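Local coordinates for telomeric DNA-binding factor trf1 (Schizosaccharomyces pombe, PDB 6K5S), which probably binds telomeric DNA repeats as a TRF-family factor, the portion here being its all-helical domain, at residues 128-131 against 132-135; 180-183 against 184-188. One frame throughout, in Å; residues are numbered along the deposited sequence.

Contact 1 (128-131 against 132-135); sequences YMEL and KTQA
Lys132 lays its side chain across the ring of Tyr128 one turn earlier in helix 122-141, an i to i+4 pairing buried in the TRF-family helical domain. CE does the touching: it sits over the middle of one ring face, 3.5 Å from the centroid of the Tyr128 ring, a CH-pi contact. The chain runs extended as far as CE and then bends (chi4 -58°), which carries the ammonium off-centre toward the hydroxyl end, with Lys132 NZ 4.2 Å from the Tyr128 centroid in a cation-pi contact. NZ also bonds to the carbonyl of Leu154 and to Asn106 OD1, while Phe109 lies nearly parallel to the tyrosine ring. Replacing Tyr128 by an alanine would probably strip the lysine methylene and ammonium of their aromatic platform and leave a gap beside Phe109.

On the neighbouring side of the helix, Thr133 folds its hydroxyl back onto the preceding turn. Met129 O accepts both Thr133 OG1 at 2.8 Å and Thr133 N at 3.0 Å, the two donors arriving from opposite faces of the carbonyl plane. Arg189 of helix 177-195 bonds to this hydroxyl and forms a salt bridge with Glu130, so one guanidinium group serves both side chains. A water links Glu130 to Gln134 one turn later, donating to Glu130 OE1 and to Glu130 O; Gln134 NE2, which also bonds to the carbonyl of Tyr206, donates to this water at 2.9 Å.

Contact 2 (180-183 against 184-188); sequences KQII and EKCTA
Helix 177-195 carries here an amphipathic turn whose threonine hydroxyl bonds back to a main-chain carbonyl. Thr187 OG1 reaches Ile183 O at 2.6 Å, standing 36° out of the carbonyl plane, while Thr187 N comes to the same oxygen from the opposite face at 2.9 Å. The hydroxyl is brought there because OG1 lies beside the threonine's own backbone N (chi1 -50°), facing the preceding turn. One carbonyl thus holds two donors from a single residue.

Toward the interior, Ile182 and Cys186 meet one turn apart: Ile182 CG2 packs against Cys186 SG at 4.0 Å, and the sulfur also lies close to the backbone, with SG 3.5 Å from Ile182 O, the oxygen that accepts from Cys186 N at 2.7 Å. Phe163 of helix 159-166 packs on both Ile182 and Ile183, and Met159 and Phe155 meet the cysteine.

Lys185 runs its first methylenes alongside the carbonyl of Gln181, CG lying 3.3 Å from Gln181 O, before a bend at chi3 (69°) leads the ammonium away to Thr126 OG1 on helix 122-141. Glu184 and Thr187 lie on the exposed side. Isoleucine and cysteine inward with glutamate and threonine outward is the pattern of an amphipathic alpha-helix packed at the edge of an all-helical domain.

In the fold
Following the chain from the N terminus, contact 1 comes first, within helix 122-141, and closes before contact 2 opens in helix 177-195; the two lie in series, neither nested nor crossed. Each joins successive turns of one helix and closes no loop. Between them the chain passes through helices 147-154 and 159-166, and helices 122-141 and 177-195 then come together side by side, with the contact centres 13 Å apart. Met129 bridges them: its SD packs 3.7 Å from Lys185 O, and its CB approaches the sulfur of Cys186. Contact 1 also faces helices 102-113 and 208-222, whereas contact 2, farther from the chain's centre, leans on helix 159-166.

Contact 1 (128-131 against 132-135)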
loop_
_atom_site.group_PDB
_atom_site.type_symbol
_atom_site.label_atom_id
_atom_site.label_comp_id
_atom_site.label_asym_id
_atom_site.label_seq_id
_atom_site.Cartn_x
_atom_site.Cartn_y
_atom_site.Cartn_z
ATOM N N TYR A 128 -2.432 5.478 30.330
ATOM C CA TYR A 128 -0.999 5.645 30.566
ATOM C C TYR A 128 -0.534 4.797 31.751
ATOM O O TYR A 128 0.480 4.091 31.673
ATOM C CB TYR A 128 -0.722 7.118 30.841
ATOM C CG TYR A 128 0.663 7.637 30.558
ATOM C CD1 TYR A 128 1.563 6.929 29.773
ATOM C CD2 TYR A 128 1.066 8.853 31.074
ATOM C CE1 TYR A 128 2.825 7.431 29.519
ATOM C CE2 TYR A 128 2.325 9.361 30.814
ATOM C CZ TYR A 128 3.193 8.647 30.038
ATOM O OH TYR A 128 4.441 9.153 29.770
ATOM N N MET A 129 -1.250 4.900 32.876
ATOM C CA MET A 129 -0.860 4.193 34.088
ATOM C C MET A 129 -0.870 2.685 33.888
ATOM O O MET A 129 0.022 1.982 34.396
ATOM C CB MET A 129 -1.793 4.577 35.242
ATOM C CG MET A 129 -1.546 3.827 36.554
ATOM S SD MET A 129 -2.795 4.250 37.830
ATOM C CE MET A 129 -4.295 3.641 37.110
ATOM N N GLU A 130 -1.903 2.159 33.215
ATOM C CA GLU A 130 -1.978 0.719 32.984
ATOM C C GLU A 130 -0.906 0.261 32.002
ATOM O O GLU A 130 -0.378 -0.851 32.122
ATOM C CB GLU A 130 -3.369 0.324 32.464
ATOM C CG GLU A 130 -4.542 0.567 33.448
ATOM C CD GLU A 130 -4.411 -0.173 34.786
ATOM O OE1 GLU A 130 -3.686 -1.192 34.872
ATOM O OE2 GLU A 130 -5.046 0.266 35.774
ATOM N N LEU A 131 -0.611 1.071 30.994
ATOM C CA LEU A 131 0.500 0.735 30.108
ATOM C C LEU A 131 1.796 0.603 30.901
ATOM O O LEU A 131 2.540 -0.369 30.732
ATOM C CB LEU A 131 0.662 1.793 29.009
ATOM C CG LEU A 131 1.885 1.527 28.113
ATOM C CD1 LEU A 131 1.736 0.213 27.337
ATOM C CD2 LEU A 131 2.043 2.681 27.127
ATOM N N LYS A 132 2.099 1.591 31.747
ATOM C CA LYS A 132 3.322 1.531 32.543
ATOM C C LYS A 132 3.328 0.282 33.423
ATOM O O LYS A 132 4.362 -0.373 33.576
ATOM C CB LYS A 132 3.462 2.799 33.396
ATOM C CG LYS A 132 3.655 4.098 32.563
ATOM C CD LYS A 132 3.539 5.346 33.459
ATOM C CE LYS A 132 3.947 6.658 32.725
ATOM N NZ LYS A 132 5.347 6.563 32.224
ATOM N N THR A 133 2.165 -0.094 33.945
ATOM C CA THR A 133 2.077 -1.290 34.782
ATOM C C THR A 133 2.417 -2.548 33.988
ATOM O O THR A 133 3.163 -3.407 34.467
ATOM C CB THR A 133 0.679 -1.410 35.397
ATOM O OG1 THR A 133 0.406 -0.226 36.156
ATOM C CG2 THR A 133 0.636 -2.636 36.341
ATOM N N GLN A 134 1.891 -2.669 32.766
ATOM C CA GLN A 134 2.253 -3.809 31.927
ATOM C C GLN A 134 3.720 -3.759 31.510
ATOM O O GLN A 134 4.373 -4.807 31.416
ATOM C CB GLN A 134 1.353 -3.889 30.685
ATOM C CG GLN A 134 -0.142 -4.177 30.997
ATOM C CD GLN A 134 -0.338 -5.422 31.874
ATOM O OE1 GLN A 134 0.251 -6.469 31.610
ATOM N NE2 GLN A 134 -1.173 -5.306 32.901
ATOM N N ALA A 135 4.257 -2.567 31.222
ATOM C CA ALA A 135 5.688 -2.500 30.918
ATOM C C ALA A 135 6.512 -2.999 32.100
ATOM O O ALA A 135 7.505 -3.710 31.917
ATOM C CB ALA A 135 6.101 -1.078 30.541
HETATM O O HOH W 1 6.362 7.776 29.264
HETATM O O HOH W 2 -2.556 -2.810 33.312
#

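Contact 2 (180-183 against 184-188)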
loop_
_atom_site.group_PDB
_atom_site.type_symbol
_atom_site.label_atom_id
_atom_site.label_comp_id
_atom_site.label_asym_id
_atom_site.label_seq_id
_atom_site.Cartn_x
_atom_site.Cartn_y
_atom_site.Cartn_z
ATOM N N LYS A 180 -2.334 16.694 37.373
ATOM C CA LYS A 180 -1.995 16.406 38.763
ATOM C C LYS A 180 -2.688 15.147 39.265
ATOM O O LYS A 180 -2.114 14.419 40.081
ATOM C CB LYS A 180 -2.322 17.609 39.652
ATOM C CG LYS A 180 -1.725 18.897 39.116
ATOM C CD LYS A 180 -1.918 20.096 40.046
ATOM C CE LYS A 180 -3.218 20.818 39.740
ATOM N NZ LYS A 180 -4.351 20.140 40.435
ATOM N N GLN A 181 -3.892 14.851 38.773
ATOM C CA GLN A 181 -4.526 13.582 39.126
ATOM C C GLN A 181 -3.724 12.393 38.601
ATOM O O GLN A 181 -3.591 11.364 39.285
ATOM C CB GLN A 181 -5.954 13.538 38.589
ATOM C CG GLN A 181 -6.952 14.284 39.443
ATOM C CD GLN A 181 -6.921 13.811 40.876
ATOM O OE1 GLN A 181 -7.020 12.611 41.144
ATOM N NE2 GLN A 181 -6.770 14.749 41.810
ATOM N N ILE A 182 -3.197 12.504 37.376
ATOM C CA ILE A 182 -2.385 11.422 36.824
ATOM C C ILE A 182 -1.131 11.222 37.660
ATOM O O ILE A 182 -0.781 10.095 38.034
ATOM C CB ILE A 182 -2.028 11.700 35.354
ATOM C CG1 ILE A 182 -3.288 11.750 34.497
ATOM C CG2 ILE A 182 -1.076 10.629 34.845
ATOM C CD1 ILE A 182 -3.023 12.321 33.118
ATOM N N ILE A 183 -0.427 12.315 37.963
ATOM C CA ILE A 183 0.767 12.194 38.787
ATOM C C ILE A 183 0.435 11.499 40.102
ATOM O O ILE A 183 1.155 10.594 40.545
ATOM C CB ILE A 183 1.403 13.574 39.011
ATOM C CG1 ILE A 183 1.879 14.138 37.675
ATOM C CG2 ILE A 183 2.576 13.470 39.972
ATOM C CD1 ILE A 183 2.537 15.444 37.797
ATOM N N GLU A 184 -0.685 11.875 40.723
ATOM C CA GLU A 184 -1.049 11.267 41.997
ATOM C C GLU A 184 -1.434 9.802 41.822
ATOM O O GLU A 184 -1.014 8.951 42.619
ATOM C CB GLU A 184 -2.180 12.058 42.651
ATOM C CG GLU A 184 -2.549 11.591 44.045
ATOM C CD GLU A 184 -3.352 12.636 44.802
ATOM O OE1 GLU A 184 -3.305 13.824 44.409
ATOM O OE2 GLU A 184 -4.035 12.271 45.783
ATOM N N LYS A 185 -2.206 9.485 40.773
ATOM C CA LYS A 185 -2.562 8.094 40.500
ATOM C C LYS A 185 -1.328 7.260 40.194
ATOM O O LYS A 185 -1.227 6.099 40.619
ATOM C CB LYS A 185 -3.545 8.011 39.332
ATOM C CG LYS A 185 -4.978 8.407 39.683
ATOM C CD LYS A 185 -5.868 8.536 38.447
ATOM C CE LYS A 185 -6.146 7.184 37.798
ATOM N NZ LYS A 185 -7.054 7.306 36.604
ATOM N N CYS A 186 -0.387 7.832 39.446
ATOM C CA CYS A 186 0.826 7.109 39.093
ATOM C C CYS A 186 1.701 6.854 40.315
ATOM O O CYS A 186 2.241 5.753 40.468
ATOM C CB CYS A 186 1.586 7.886 38.023
ATOM S SG CYS A 186 0.954 7.574 36.373
ATOM N N THR A 187 1.852 7.861 41.188
ATOM C CA THR A 187 2.612 7.689 42.427
ATOM C C THR A 187 2.059 6.536 43.254
ATOM O O THR A 187 2.815 5.692 43.748
ATOM C CB THR A 187 2.582 8.981 43.251
ATOM O OG1 THR A 187 2.935 10.092 42.419
ATOM C CG2 THR A 187 3.539 8.904 44.433
ATOM N N ALA A 188 0.734 6.493 43.416
ATOM C CA ALA A 188 0.092 5.417 44.167
ATOM C C ALA A 188 0.314 4.057 43.514
ATOM O O ALA A 188 0.518 3.054 44.212
ATOM C CB ALA A 188 -1.403 5.702 44.302
#